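PDB 1WOZ: PduO-type ATP--cob(I)alamin adenosyltransferase from Sulfolobus tokodaii, which probably transfers the adenosyl group of ATP to cob(I)alamin, yielding adenosylcobalamin. Local coordinates for residues 136-140 and 141-145; 43-47 and 48-52; 22-25 and 26-30. All blocks are in the same frame, centred on the assembly; numbering follows the deposited sequence.

Overall arrangement
Each of the three contacts sits at the start of a helix in this five-helix subunit of a trimer. Contacts 1 and 3 are neighbours, with centres about 14 Å apart, and they touch: Ile138 CD1 lies 3.4 Å from Phe27 CE1. Contact 2 is remote, its centre about 28 Å from that of contact 1 and about 29 Å from that of contact 3, although helix 23-44 runs from contact 3 to contact 2. Contacts 2 and 3 both meet the second subunit. A bound glycol oligomer lies about 4 Å from the side chain of Leu28 in contact 3, and one lies about 11 Å from that of Ile142 in contact 1; Asp32, Asn35 and Leu61 line a pocket for this ligand.

Contact 1 of 3, residues 136-140 and 141-145; sequences PEINR and MIIVY
Asn139 turns its side-chain carbonyl onto the backbone of Met141, and OD1 accepts from Met141 N at 2.9 Å with a fairly straight N-H...O angle of 156°. The donor stands well above the amide's carbonyl plane. CG anti to the backbone N (chi1 178°) carries OD1 forward over the first turn, where it also comes within 3.3 Å of Met141 CB. The same residue's main-chain O takes the N-H of Ile142 at 3.0 Å, so Asn139 grips two successive amides at the opening of the helix. ND2 is held by Ile77 O and by Asp67 OD2 of helix 48-69, which would fix the rotation of the amide and so hold OD1 toward Met141 N.

Packing is close on the inner side. Ile142 lays its CG1 branch along Asn139, with CD1 4.0 Å from Asn139 CB, and turns onto Ile64 and Leu68 of helix 48-69. Selenomethionine Met141 leans instead on Val82 and Ile77. Ile138 adds looser apolar contacts: its CG1 is 4.3 Å from Ile142 CD1, and its CD1 reaches Ile143 CG1 at 4.4 Å. The solvent side is slacker. Arg140, exposed, has its CB pointing away and contributes mainly its carbonyl, which Val144 N (3.3 Å) and Ile143 N share in two weak bonds.

The OD1 bond to the second following amide makes an Asx turn, here the N-cap of helix 140-163, the last long helix of the bundle.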
loop_
_atom_site.group_PDB
_atom_site.type_symbol
_atom_site.label_atom_id
_atom_site.label_comp_id
_atom_site.label_asym_id
_atom_site.label_seq_id
_atom_site.Cartn_x
_atom_site.Cartn_y
_atom_site.Cartn_z
ATOM N N PRO A 136 -19.008 -11.814 15.244
ATOM C CA PRO A 136 -20.235 -11.021 15.391
ATOM C C PRO A 136 -20.276 -10.055 16.585
ATOM O O PRO A 136 -21.161 -9.215 16.674
ATOM C CB PRO A 136 -21.324 -12.089 15.481
ATOM C CG PRO A 136 -20.801 -13.162 14.583
ATOM C CD PRO A 136 -19.328 -13.231 14.984
ATOM N N GLU A 137 -19.325 -10.174 17.499
ATOM C CA GLU A 137 -19.294 -9.306 18.668
ATOM C C GLU A 137 -18.658 -7.944 18.376
ATOM O O GLU A 137 -18.703 -7.045 19.208
ATOM C CB GLU A 137 -18.520 -9.984 19.801
ATOM C CG GLU A 137 -18.515 -11.504 19.735
ATOM C CD GLU A 137 -17.837 -12.032 18.475
ATOM O OE1 GLU A 137 -16.688 -11.624 18.204
ATOM O OE2 GLU A 137 -18.451 -12.850 17.759
ATOM N N ILE A 138 -18.058 -7.782 17.208
ATOM C CA ILE A 138 -17.430 -6.504 16.901
ATOM C C ILE A 138 -18.440 -5.358 16.963
ATOM O O ILE A 138 -19.572 -5.477 16.493
ATOM C CB ILE A 138 -16.736 -6.533 15.512
ATOM C CG1 ILE A 138 -16.548 -5.109 14.989
ATOM C CG2 ILE A 138 -17.539 -7.378 14.535
ATOM C CD1 ILE A 138 -16.090 -5.038 13.572
ATOM N N ASN A 139 -18.023 -4.254 17.573
ATOM C CA ASN A 139 -18.849 -3.060 17.699
ATOM C C ASN A 139 -19.121 -2.483 16.299
ATOM O O ASN A 139 -18.201 -2.071 15.599
ATOM C CB ASN A 139 -18.112 -2.040 18.580
ATOM C CG ASN A 139 -18.864 -0.725 18.735
ATOM O OD1 ASN A 139 -19.950 -0.529 18.183
ATOM N ND2 ASN A 139 -18.273 0.190 19.482
ATOM N N ARG A 140 -20.392 -2.465 15.903
ATOM C CA ARG A 140 -20.819 -1.962 14.594
ATOM C C ARG A 140 -20.393 -0.510 14.321
ATOM O O ARG A 140 -20.200 -0.112 13.166
ATOM C CB ARG A 140 -22.348 -2.092 14.493
ATOM C CG ARG A 140 -22.983 -1.607 13.186
ATOM C CD ARG A 140 -22.610 -2.500 11.997
ATOM N NE ARG A 140 -23.275 -2.112 10.746
ATOM C CZ ARG A 140 -24.593 -2.159 10.538
ATOM N NH1 ARG A 140 -25.408 -2.575 11.502
ATOM N NH2 ARG A 140 -25.096 -1.801 9.357
HETATM N N MSE A 141 -20.241 0.282 15.377
HETATM C CA MSE A 141 -19.848 1.673 15.222
HETATM C C MSE A 141 -18.444 1.809 14.612
HETATM O O MSE A 141 -18.072 2.861 14.089
HETATM C CB MSE A 141 -19.899 2.401 16.566
HETATM C CG MSE A 141 -20.038 3.915 16.435
HETATM SE SE MSE A 141 -21.728 4.500 15.527
HETATM C CE MSE A 141 -22.718 2.892 15.621
ATOM N N ILE A 142 -17.672 0.744 14.693
ATOM C CA ILE A 142 -16.319 0.741 14.146
ATOM C C ILE A 142 -16.379 0.815 12.624
ATOM O O ILE A 142 -15.618 1.558 11.995
ATOM C CB ILE A 142 -15.583 -0.523 14.586
ATOM C CG1 ILE A 142 -15.238 -0.388 16.080
ATOM C CG2 ILE A 142 -14.304 -0.741 13.751
ATOM C CD1 ILE A 142 -14.642 -1.655 16.668
ATOM N N ILE A 143 -17.292 0.047 12.033
ATOM C CA ILE A 143 -17.435 0.062 10.583
ATOM C C ILE A 143 -17.953 1.440 10.159
ATOM O O ILE A 143 -17.503 2.006 9.149
ATOM C CB ILE A 143 -18.378 -1.060 10.118
ATOM C CG1 ILE A 143 -17.774 -2.417 10.525
ATOM C CG2 ILE A 143 -18.559 -0.998 8.615
ATOM C CD1 ILE A 143 -18.595 -3.653 10.123
ATOM N N VAL A 144 -18.870 2.004 10.942
ATOM C CA VAL A 144 -19.373 3.338 10.622
ATOM C C VAL A 144 -18.242 4.371 10.670
ATOM O O VAL A 144 -18.144 5.247 9.784
ATOM C CB VAL A 144 -20.478 3.786 11.591
ATOM C CG1 VAL A 144 -21.018 5.156 11.167
ATOM C CG2 VAL A 144 -21.603 2.735 11.589
ATOM N N TYR A 145 -17.381 4.261 11.682
ATOM C CA TYR A 145 -16.268 5.193 11.821
ATOM C C TYR A 145 -15.381 5.119 10.559
ATOM O O TYR A 145 -15.036 6.155 9.964
ATOM C CB TYR A 145 -15.425 4.845 13.062
ATOM C CG TYR A 145 -14.303 5.819 13.346
ATOM C CD1 TYR A 145 -14.478 6.883 14.233
ATOM C CD2 TYR A 145 -13.062 5.686 12.718
ATOM C CE1 TYR A 145 -13.454 7.782 14.486
ATOM C CE2 TYR A 145 -12.030 6.579 12.965
ATOM C CZ TYR A 145 -12.222 7.620 13.844
ATOM O OH TYR A 145 -11.207 8.506 14.098
#

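Contact 2 of 3, residues 43-47 and 48-52; sequences SKIPW and EDMKK
Met50 runs alongside Trp47 in the same direction, the selenomethionine chain passing the benzo part of the indole. Met50 SE and CE each come within 3.8 Å of Trp47 CE3, yet SE is 5.0 Å from the six-membered ring centroid and 69° off its normal, an oblique Met-aromatic contact. On one face of the indole stands Pro46, its CG 3.7 Å above the ring plane and over the centre. Arg163, at the end of helix 140-163, makes a cation-pi contact with the same ring.

Ile45 meets Met50 at about a right angle, its CG2 branch touching Met50 CB at 3.9 Å. Both are buried, and Leu114 of helix 109-134 packs against each. This is the sharp helix-to-helix turn of an antiparallel hairpin: helix 23-44 ends, a few residues swing round, and helix 48-69 starts with Trp47 at the N-cap position. Lys51 N closes the first turn on Trp47 O at 3.1 Å.

Asp49 bends back to the cap. CG sits between its own backbone N and carbonyl carbon (chi1 54°), which brings OD1 to 3.4 Å from Trp47 CB and into a weak bond with Met50 N. OD2 forms a salt bridge with Arg163, whose charge thus serves both the carboxylate and the indole. Lys51 extends across the hairpin with a bend only at chi4, its CG passing Trp47 O at 3.3 Å, and NZ donates to Ile42 O in the final turn of helix 23-44, where the carbonyls of the helix end would probably favour a positive charge. Outside the turn, Lys44 pairs with Glu109 of its own chain and Glu109 of the second subunit.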
loop_
_atom_site.group_PDB
_atom_site.type_symbol
_atom_site.label_atom_id
_atom_site.label_comp_id
_atom_site.label_asym_id
_atom_site.label_seq_id
_atom_site.Cartn_x
_atom_site.Cartn_y
_atom_site.Cartn_z
ATOM N N SER A 43 3.067 13.365 7.453
ATOM C CA SER A 43 4.428 13.832 7.188
ATOM C C SER A 43 4.554 14.590 5.852
ATOM O O SER A 43 5.499 15.354 5.655
ATOM C CB SER A 43 5.430 12.661 7.190
ATOM O OG SER A 43 5.376 11.906 5.977
ATOM N N LYS A 44 3.608 14.399 4.945
ATOM C CA LYS A 44 3.675 15.039 3.624
ATOM C C LYS A 44 2.763 16.264 3.467
ATOM O O LYS A 44 2.782 16.932 2.439
ATOM C CB LYS A 44 3.286 14.027 2.536
ATOM C CG LYS A 44 4.140 12.771 2.465
ATOM C CD LYS A 44 5.527 13.080 1.975
ATOM C CE LYS A 44 5.518 13.531 0.517
ATOM N NZ LYS A 44 6.905 13.827 0.036
ATOM N N ILE A 45 1.973 16.552 4.479
ATOM C CA ILE A 45 1.009 17.655 4.448
ATOM C C ILE A 45 1.505 18.799 5.336
ATOM O O ILE A 45 1.780 18.606 6.521
ATOM C CB ILE A 45 -0.375 17.137 4.958
ATOM C CG1 ILE A 45 -1.010 16.233 3.894
ATOM C CG2 ILE A 45 -1.305 18.281 5.300
ATOM C CD1 ILE A 45 -2.203 15.427 4.467
ATOM N N PRO A 46 1.599 20.013 4.779
ATOM C CA PRO A 46 2.077 21.154 5.563
ATOM C C PRO A 46 1.017 21.920 6.357
ATOM O O PRO A 46 1.350 22.769 7.180
ATOM C CB PRO A 46 2.708 22.039 4.494
ATOM C CG PRO A 46 1.701 21.891 3.351
ATOM C CD PRO A 46 1.426 20.380 3.355
ATOM N N TRP A 47 -0.252 21.631 6.137
ATOM C CA TRP A 47 -1.296 22.404 6.799
ATOM C C TRP A 47 -1.629 21.900 8.185
ATOM O O TRP A 47 -1.946 20.722 8.384
ATOM C CB TRP A 47 -2.533 22.427 5.911
ATOM C CG TRP A 47 -2.197 22.847 4.499
ATOM C CD1 TRP A 47 -1.754 24.074 4.079
ATOM C CD2 TRP A 47 -2.225 22.013 3.337
ATOM N NE1 TRP A 47 -1.505 24.051 2.725
ATOM C CE2 TRP A 47 -1.784 22.801 2.243
ATOM C CE3 TRP A 47 -2.580 20.680 3.115
ATOM C CZ2 TRP A 47 -1.682 22.295 0.949
ATOM C CZ3 TRP A 47 -2.480 20.169 1.815
ATOM C CH2 TRP A 47 -2.034 20.978 0.750
ATOM N N GLU A 48 -1.591 22.812 9.143
ATOM C CA GLU A 48 -1.810 22.429 10.534
ATOM C C GLU A 48 -3.185 21.909 10.859
ATOM O O GLU A 48 -3.315 21.059 11.747
ATOM C CB GLU A 48 -1.486 23.601 11.470
ATOM C CG GLU A 48 -0.046 24.038 11.444
ATOM C CD GLU A 48 0.908 22.966 11.900
ATOM O OE1 GLU A 48 0.596 22.209 12.861
ATOM O OE2 GLU A 48 1.988 22.888 11.295
ATOM N N ASP A 49 -4.215 22.399 10.169
ATOM C CA ASP A 49 -5.546 21.909 10.457
ATOM C C ASP A 49 -5.692 20.451 10.104
ATOM O O ASP A 49 -6.296 19.683 10.866
ATOM C CB ASP A 49 -6.649 22.750 9.773
ATOM C CG ASP A 49 -6.467 22.913 8.248
ATOM O OD1 ASP A 49 -5.422 22.532 7.665
ATOM O OD2 ASP A 49 -7.406 23.463 7.637
HETATM N N MSE A 50 -5.142 20.057 8.957
HETATM C CA MSE A 50 -5.221 18.660 8.551
HETATM C C MSE A 50 -4.347 17.763 9.418
HETATM O O MSE A 50 -4.735 16.645 9.738
HETATM C CB MSE A 50 -4.810 18.489 7.086
HETATM C CG MSE A 50 -5.869 18.942 6.119
HETATM SE SE MSE A 50 -5.366 18.461 4.295
HETATM C CE MSE A 50 -6.304 19.905 3.362
ATOM N N LYS A 51 -3.159 18.238 9.773
ATOM C CA LYS A 51 -2.269 17.448 10.619
ATOM C C LYS A 51 -2.973 17.164 11.946
ATOM O O LYS A 51 -2.960 16.032 12.425
ATOM C CB LYS A 51 -0.961 18.194 10.911
ATOM C CG LYS A 51 0.004 18.382 9.738
ATOM C CD LYS A 51 1.266 19.122 10.251
ATOM C CE LYS A 51 2.348 19.333 9.188
ATOM N NZ LYS A 51 3.051 18.061 8.762
ATOM N N LYS A 52 -3.592 18.191 12.525
ATOM C CA LYS A 52 -4.304 18.032 13.802
ATOM C C LYS A 52 -5.423 16.995 13.704
ATOM O O LYS A 52 -5.542 16.100 14.566
ATOM C CB LYS A 52 -4.879 19.384 14.258
ATOM C CG LYS A 52 -5.860 19.320 15.436
ATOM C CD LYS A 52 -6.472 20.708 15.687
ATOM C CE LYS A 52 -7.516 20.706 16.806
ATOM N NZ LYS A 52 -6.904 20.434 18.139
#

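Contact 3 of 3, residues 22-25 and 26-30; sequences SPLV and NFLGD
The carboxamide of Asn26 folds back to Ser22, and ND2 donates to Ser22 O at 2.9 Å, with the acceptor 23° out of the amide plane. Relative to the carbonyl plane of Ser22, ND2 stands well above, whereas Asn26 N, 3.0 Å from the same oxygen, is only slightly tilted. Ser22 O is therefore gripped twice by one residue. Having CG beside the backbone N (chi1 -84°) is what returns the amide toward the helix start, where ND2 also makes a weak bond to Asp21 OD2. The flat ring of Phe27 leads away from this turn and meets the ring of Tyr131 with planes at about 35°, while Leu68 and Ala128 pack around it.

Ser22 is the N-cap: its OG accepts from Val25 N at 3.1 Å, nearly straight. Pro23 follows in the first turn, where its lack of an N-H costs the helix no bond, and its carbonyl takes Phe27 N at 2.9 Å. On the flank beside helix 48-69 Leu24 and Leu28 cross at a slant, CG of Leu24 lying 4.0 Å from CD1 of Leu28. Leu28 also borders a bound glycol oligomer, and Leu24 touches Leu68.

Asn26 OD1 accepts from Arg126 NE of the second subunit, to which Asp30 adds a long, weak ion pair; Asp30 OD2 is held by Tyr131 and Asn127. The amide thus works through both polar atoms, its nitrogen tying down the capped start of helix 23-44 and its oxygen joining that start to a neighbouring subunit of the trimer.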
loop_
_atom_site.group_PDB
_atom_site.type_symbol
_atom_site.label_atom_id
_atom_site.label_comp_id
_atom_site.label_asym_id
_atom_site.label_seq_id
_atom_site.Cartn_x
_atom_site.Cartn_y
_atom_site.Cartn_z
ATOM N N SER A 22 -5.790 -15.097 12.555
ATOM C CA SER A 22 -7.150 -15.033 13.060
ATOM C C SER A 22 -7.797 -13.732 12.575
ATOM O O SER A 22 -7.108 -12.791 12.154
ATOM C CB SER A 22 -7.146 -15.051 14.590
ATOM O OG SER A 22 -6.752 -13.791 15.119
ATOM N N PRO A 23 -9.134 -13.672 12.606
ATOM C CA PRO A 23 -9.838 -12.466 12.172
ATOM C C PRO A 23 -9.411 -11.268 13.021
ATOM O O PRO A 23 -9.195 -10.181 12.492
ATOM C CB PRO A 23 -11.305 -12.822 12.386
ATOM C CG PRO A 23 -11.320 -14.298 12.168
ATOM C CD PRO A 23 -10.079 -14.775 12.863
ATOM N N LEU A 24 -9.293 -11.455 14.337
ATOM C CA LEU A 24 -8.886 -10.336 15.180
ATOM C C LEU A 24 -7.496 -9.816 14.826
ATOM O O LEU A 24 -7.311 -8.610 14.668
ATOM C CB LEU A 24 -8.912 -10.694 16.670
ATOM C CG LEU A 24 -8.404 -9.553 17.581
ATOM C CD1 LEU A 24 -9.291 -8.328 17.436
ATOM C CD2 LEU A 24 -8.400 -10.010 19.049
ATOM N N VAL A 25 -6.525 -10.722 14.705
ATOM C CA VAL A 25 -5.155 -10.323 14.382
ATOM C C VAL A 25 -5.090 -9.615 13.029
ATOM O O VAL A 25 -4.379 -8.616 12.880
ATOM C CB VAL A 25 -4.208 -11.539 14.389
ATOM C CG1 VAL A 25 -2.804 -11.113 13.943
ATOM C CG2 VAL A 25 -4.148 -12.121 15.808
ATOM N N ASN A 26 -5.827 -10.129 12.051
ATOM C CA ASN A 26 -5.876 -9.498 10.730
ATOM C C ASN A 26 -6.543 -8.108 10.767
ATOM O O ASN A 26 -6.084 -7.181 10.104
ATOM C CB ASN A 26 -6.599 -10.413 9.740
ATOM C CG ASN A 26 -5.673 -11.463 9.136
ATOM O OD1 ASN A 26 -4.803 -11.148 8.318
ATOM N ND2 ASN A 26 -5.850 -12.711 9.538
ATOM N N PHE A 27 -7.621 -7.958 11.536
ATOM C CA PHE A 27 -8.299 -6.671 11.653
ATOM C C PHE A 27 -7.320 -5.661 12.279
ATOM O O PHE A 27 -7.168 -4.535 11.789
ATOM C CB PHE A 27 -9.564 -6.818 12.527
ATOM C CG PHE A 27 -10.587 -5.724 12.330
ATOM C CD1 PHE A 27 -11.898 -5.905 12.776
ATOM C CD2 PHE A 27 -10.253 -4.512 11.717
ATOM C CE1 PHE A 27 -12.862 -4.899 12.621
ATOM C CE2 PHE A 27 -11.213 -3.499 11.551
ATOM C CZ PHE A 27 -12.524 -3.698 12.008
ATOM N N LEU A 28 -6.667 -6.056 13.368
ATOM C CA LEU A 28 -5.687 -5.183 14.012
ATOM C C LEU A 28 -4.543 -4.871 13.031
ATOM O O LEU A 28 -4.028 -3.757 13.016
ATOM C CB LEU A 28 -5.123 -5.839 15.280
ATOM C CG LEU A 28 -6.142 -6.067 16.408
ATOM C CD1 LEU A 28 -5.464 -6.858 17.554
ATOM C CD2 LEU A 28 -6.645 -4.710 16.928
ATOM N N GLY A 29 -4.151 -5.849 12.223
ATOM C CA GLY A 29 -3.091 -5.609 11.247
ATOM C C GLY A 29 -3.538 -4.582 10.208
ATOM O O GLY A 29 -2.757 -3.691 9.815
ATOM N N ASP A 30 -4.785 -4.693 9.749
ATOM C CA ASP A 30 -5.307 -3.732 8.762
ATOM C C ASP A 30 -5.375 -2.318 9.358
ATOM O O ASP A 30 -5.062 -1.335 8.683
ATOM C CB ASP A 30 -6.703 -4.147 8.271
ATOM C CG ASP A 30 -6.668 -5.396 7.425
ATOM O OD1 ASP A 30 -5.574 -5.778 6.958
ATOM O OD2 ASP A 30 -7.735 -6.002 7.216
#